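Local coordinates for protein Maltose/maltodextrin transport permease homologue (Bdellovibrio bacteriovorus HD100, PDB 6FFL) that binds maltotriose through this solute-binding (MalE) domain, fused to the membrane subunit MalF, and probably serves uptake of maltose and maltodextrins, at residues R79-D82 / E83-S87; P340-T344 / P345-A349. One frame throughout, in Å; residues are numbered along the deposited sequence.

Contact 1: residues R79-D82 / E83-S87; sequences RPLD and EVLGS
With chi1 at -41° and chi2 at 80°, E83 puts CG beside its own backbone N and then bends, so that its carboxylate folds back toward P80. There OE1 meets P80 CB at one corner of the ring, 3.7 Å away, and stands 3.2 Å from P80 O; since both oxygens are acceptors, this second approach is not a hydrogen bond. V84 meets the same carbonyl with one branch, CG2 standing 3.7 Å from P80 O. Both residues belong to the one-turn helix 82-85, entered from the loop that follows helix 69-74. The backbone gives two bonds of similar length but different shape: L85 N reaches L81 O at 2.8 Å and is nearly straight at 167°, whereas G86 N reaches D82 O, also at 2.8 Å, by a more bent path from above the carbonyl plane. G86 leaves the helix with positive phi, where, lacking a CB, it avoids pressing on the carbonyl O of L85. On the apolar side L81 CB packs 4.2 Å from L85 CD1, and L274 of strand 266-274 touches both L81 and V84. The hydrogen bonds across this turn are thus backbone ones, while D82 OD2 bonds to H105 ND1. P80 O and D82 OD1, 5.0 Å from E83 OE2, would tend to disfavour charge on E83; the helix start and solvent would tend to offset this.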
loop_
_atom_site.group_PDB
_atom_site.type_symbol
_atom_site.label_atom_id
_atom_site.label_comp_id
_atom_site.label_asym_id
_atom_site.label_seq_id
_atom_site.Cartn_x
_atom_site.Cartn_y
_atom_site.Cartn_z
ATOM N N ARG A 79 -8.954 18.281 -8.333
ATOM C CA ARG A 79 -9.014 18.849 -9.685
ATOM C C ARG A 79 -8.514 17.846 -10.723
ATOM O O ARG A 79 -7.522 17.152 -10.480
ATOM C CB ARG A 79 -8.153 20.102 -9.782
ATOM C CG ARG A 79 -8.488 21.176 -8.771
ATOM C CD ARG A 79 -7.478 22.318 -8.828
ATOM N NE ARG A 79 -7.989 23.487 -8.114
ATOM C CZ ARG A 79 -8.447 24.583 -8.697
ATOM N NH1 ARG A 79 -8.433 24.694 -10.022
ATOM N NH2 ARG A 79 -8.901 25.579 -7.948
ATOM N N PRO A 80 -9.157 17.742 -11.886
ATOM C CA PRO A 80 -8.543 16.987 -12.988
ATOM C C PRO A 80 -7.214 17.631 -13.346
ATOM O O PRO A 80 -7.106 18.855 -13.394
ATOM C CB PRO A 80 -9.554 17.123 -14.135
ATOM C CG PRO A 80 -10.810 17.630 -13.510
ATOM C CD PRO A 80 -10.412 18.398 -12.292
ATOM N N LEU A 81 -6.195 16.799 -13.572
ATOM C CA LEU A 81 -4.848 17.299 -13.827
ATOM C C LEU A 81 -4.524 17.433 -15.307
ATOM O O LEU A 81 -3.488 18.015 -15.650
ATOM C CB LEU A 81 -3.811 16.376 -13.170
ATOM C CG LEU A 81 -3.939 16.325 -11.653
ATOM C CD1 LEU A 81 -2.943 15.342 -11.064
ATOM C CD2 LEU A 81 -3.775 17.725 -11.054
ATOM N N ASP A 82 -5.381 16.907 -16.180
ATOM C CA ASP A 82 -5.088 16.879 -17.611
ATOM C C ASP A 82 -4.815 18.273 -18.162
ATOM O O ASP A 82 -3.842 18.486 -18.892
ATOM C CB ASP A 82 -6.252 16.216 -18.338
ATOM C CG ASP A 82 -6.513 14.814 -17.824
ATOM O OD1 ASP A 82 -7.246 14.664 -16.810
ATOM O OD2 ASP A 82 -5.943 13.871 -18.409
ATOM N N GLU A 83 -5.666 19.237 -17.824
ATOM C CA GLU A 83 -5.465 20.602 -18.288
ATOM C C GLU A 83 -4.366 21.309 -17.504
ATOM O O GLU A 83 -3.718 22.220 -18.036
ATOM C CB GLU A 83 -6.779 21.384 -18.190
ATOM C CG GLU A 83 -8.032 20.599 -18.611
ATOM C CD GLU A 83 -8.550 19.644 -17.530
ATOM O OE1 GLU A 83 -7.948 19.591 -16.435
ATOM O OE2 GLU A 83 -9.557 18.944 -17.782
ATOM N N VAL A 84 -4.143 20.900 -16.255
ATOM C CA VAL A 84 -3.121 21.523 -15.419
ATOM C C VAL A 84 -1.727 21.195 -15.941
ATOM O O VAL A 84 -0.879 22.081 -16.098
ATOM C CB VAL A 84 -3.287 21.069 -13.957
ATOM C CG1 VAL A 84 -2.133 21.577 -13.103
ATOM C CG2 VAL A 84 -4.630 21.542 -13.400
ATOM N N LEU A 85 -1.467 19.914 -16.206
ATOM C CA LEU A 85 -0.135 19.447 -16.575
ATOM C C LEU A 85 0.037 19.169 -18.066
ATOM O O LEU A 85 1.179 19.092 -18.533
ATOM C CB LEU A 85 0.213 18.181 -15.777
ATOM C CG LEU A 85 0.168 18.369 -14.257
ATOM C CD1 LEU A 85 0.336 17.057 -13.526
ATOM C CD2 LEU A 85 1.218 19.378 -13.810
ATOM N N GLY A 86 -1.046 19.023 -18.818
ATOM C CA GLY A 86 -0.945 18.687 -20.234
ATOM C C GLY A 86 -0.887 17.190 -20.481
ATOM O O GLY A 86 -0.458 16.403 -19.639
ATOM N N SER A 87 -1.308 16.796 -21.688
ATOM C CA SER A 87 -1.342 15.377 -22.042
ATOM C C SER A 87 0.059 14.812 -22.261
ATOM O O SER A 87 0.340 13.669 -21.878
ATOM C CB SER A 87 -2.200 15.168 -23.288
ATOM O OG SER A 87 -1.709 14.095 -24.074
#

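Contact 2: residues P340-T344 / P345-A349; sequences PMPVT and PEVRA. With GLC (alpha-D-glucopyranose), chain B.
V347 closes on T344 and P342 near the start of helix 346-362, where a loop after strand 339-340 enters the helix beside the sugar pocket of this solute-binding fold. The next residue, R348, carries the turn's link to the ligand: its chain, bent at chi2 and chi3, presents the guanidinium edge to one glucose unit. R348 NH2 gives the straighter bond to O4 of the glucose, at 2.9 Å; NH1 reaches the sugar O3 at 3.1 Å and adds a weak bond to O4. M341 CE closes in on the O2 corner, 3.5 Å away. Behind this shell, D352 forms a salt bridge with R348 NH2 and so would help fix the guanidinium's orientation, while E43, E163, D67 and F165 grip the same sugar. Further out comes the packing of the turn. V347 CG2, set beside the backbone N, lies 3.5 Å from P342 CB and 3.6 Å from T344 OG1, the valine crossing both side chains at about a right angle. V347 N bonds to T344 O at 3.0 Å, approaching from above the carbonyl plane. T344 OG1, placed between its backbone N and carbonyl carbon (chi1 59°), donates its hydroxyl hydrogen to G183 O.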
loop_
_atom_site.group_PDB
_atom_site.type_symbol
_atom_site.label_atom_id
_atom_site.label_comp_id
_atom_site.label_asym_id
_atom_site.label_seq_id
_atom_site.Cartn_x
_atom_site.Cartn_y
_atom_site.Cartn_z
ATOM N N PRO A 340 -3.654 -4.732 -11.047
ATOM C CA PRO A 340 -3.643 -3.283 -10.796
ATOM C C PRO A 340 -4.620 -2.892 -9.699
ATOM O O PRO A 340 -5.729 -3.423 -9.612
ATOM C CB PRO A 340 -4.063 -2.678 -12.146
ATOM C CG PRO A 340 -3.847 -3.763 -13.143
ATOM C CD PRO A 340 -4.067 -5.053 -12.424
ATOM N N MET A 341 -4.211 -1.923 -8.885
ATOM C CA MET A 341 -5.080 -1.394 -7.847
ATOM C C MET A 341 -6.332 -0.788 -8.478
ATOM O O MET A 341 -6.212 0.087 -9.347
ATOM C CB MET A 341 -4.341 -0.327 -7.042
ATOM C CG MET A 341 -5.183 0.363 -5.972
ATOM S SD MET A 341 -5.481 -0.785 -4.592
ATOM C CE MET A 341 -4.872 0.165 -3.202
ATOM N N PRO A 342 -7.532 -1.224 -8.098
ATOM C CA PRO A 342 -8.740 -0.557 -8.604
ATOM C C PRO A 342 -8.956 0.756 -7.867
ATOM O O PRO A 342 -8.575 0.907 -6.705
ATOM C CB PRO A 342 -9.856 -1.570 -8.309
ATOM C CG PRO A 342 -9.371 -2.339 -7.120
ATOM C CD PRO A 342 -7.844 -2.385 -7.238
ATOM N N VAL A 343 -9.538 1.737 -8.565
ATOM C CA VAL A 343 -9.660 3.081 -8.006
ATOM C C VAL A 343 -11.087 3.604 -7.999
ATOM O O VAL A 343 -11.315 4.725 -7.546
ATOM C CB VAL A 343 -8.735 4.093 -8.718
ATOM C CG1 VAL A 343 -7.272 3.607 -8.710
ATOM C CG2 VAL A 343 -9.226 4.380 -10.156
ATOM N N THR A 344 -12.060 2.839 -8.479
ATOM C CA THR A 344 -13.440 3.311 -8.466
ATOM C C THR A 344 -13.931 3.465 -7.023
ATOM O O THR A 344 -13.419 2.805 -6.111
ATOM C CB THR A 344 -14.348 2.333 -9.208
ATOM O OG1 THR A 344 -14.252 1.053 -8.578
ATOM C CG2 THR A 344 -13.931 2.210 -10.658
ATOM N N PRO A 345 -14.918 4.334 -6.775
ATOM C CA PRO A 345 -15.352 4.548 -5.383
ATOM C C PRO A 345 -15.946 3.301 -4.754
ATOM O O PRO A 345 -15.921 3.166 -3.526
ATOM C CB PRO A 345 -16.381 5.688 -5.497
ATOM C CG PRO A 345 -16.795 5.694 -6.924
ATOM C CD PRO A 345 -15.627 5.220 -7.722
ATOM N N GLU A 346 -16.451 2.368 -5.570
ATOM C CA GLU A 346 -16.997 1.127 -5.046
ATOM C C GLU A 346 -15.959 0.355 -4.238
ATOM O O GLU A 346 -16.324 -0.383 -3.314
ATOM C CB GLU A 346 -17.523 0.267 -6.195
ATOM C CG GLU A 346 -18.847 0.760 -6.807
ATOM C CD GLU A 346 -18.705 1.876 -7.843
ATOM O OE1 GLU A 346 -17.589 2.371 -8.090
ATOM O OE2 GLU A 346 -19.740 2.264 -8.427
ATOM N N VAL A 347 -14.674 0.513 -4.564
ATOM C CA VAL A 347 -13.620 -0.224 -3.862
ATOM C C VAL A 347 -13.567 0.182 -2.398
ATOM O O VAL A 347 -13.244 -0.633 -1.524
ATOM C CB VAL A 347 -12.260 0.003 -4.558
ATOM C CG1 VAL A 347 -11.132 -0.653 -3.777
ATOM C CG2 VAL A 347 -12.304 -0.538 -5.962
ATOM N N ARG A 348 -13.896 1.439 -2.109
ATOM C CA ARG A 348 -13.931 1.918 -0.733
ATOM C C ARG A 348 -14.930 1.122 0.098
ATOM O O ARG A 348 -14.638 0.733 1.237
ATOM C CB ARG A 348 -14.281 3.410 -0.733
ATOM C CG ARG A 348 -14.520 3.999 0.628
ATOM C CD ARG A 348 -13.206 4.330 1.296
ATOM N NE ARG A 348 -12.785 3.304 2.250
ATOM C CZ ARG A 348 -11.571 2.754 2.261
ATOM N NH1 ARG A 348 -10.669 3.109 1.360
ATOM N NH2 ARG A 348 -11.261 1.865 3.193
ATOM N N ALA A 349 -16.122 0.873 -0.458
ATOM C CA ALA A 349 -17.111 0.056 0.231
ATOM C C ALA A 349 -16.596 -1.359 0.457
ATOM O O ALA A 349 -16.863 -1.967 1.503
ATOM C CB ALA A 349 -18.412 0.021 -0.573
HETATM C C1 GLC B . -4.962 0.137 1.072
HETATM C C2 GLC B . -5.851 1.159 0.361
HETATM C C3 GLC B . -6.800 1.804 1.377
HETATM C C4 GLC B . -7.613 0.732 2.082
HETATM C C5 GLC B . -6.676 -0.297 2.732
HETATM C C6 GLC B . -7.480 -1.483 3.255
HETATM O O2 GLC B . -5.056 2.160 -0.305
HETATM O O3 GLC B . -7.704 2.708 0.705
HETATM O O4 GLC B . -8.429 1.351 3.088
HETATM O O5 GLC B . -5.794 -0.820 1.733
HETATM O O6 GLC B . -6.684 -2.341 4.101
#

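Contact 1 comes first along the chain and closes long before contact 2 opens; their centres are 22 Å apart and their nearest atoms about 12 Å, so they do not meet directly. What they share is strand 266-274 of the seven-stranded mixed sheet: R79, L81 and V84 of contact 1 pack on L274 at one end of it, while M341 and P342 of contact 2 lie on L266 at the other, with M341 also hydrogen-bonded to V267 through the backbone. One strand thus runs from a short surface helix to the sugar pocket. The two sites illustrate the same local device, a loop turning into a helix, but in contact 2 alone does the turn bring a ligand-binding side chain into place.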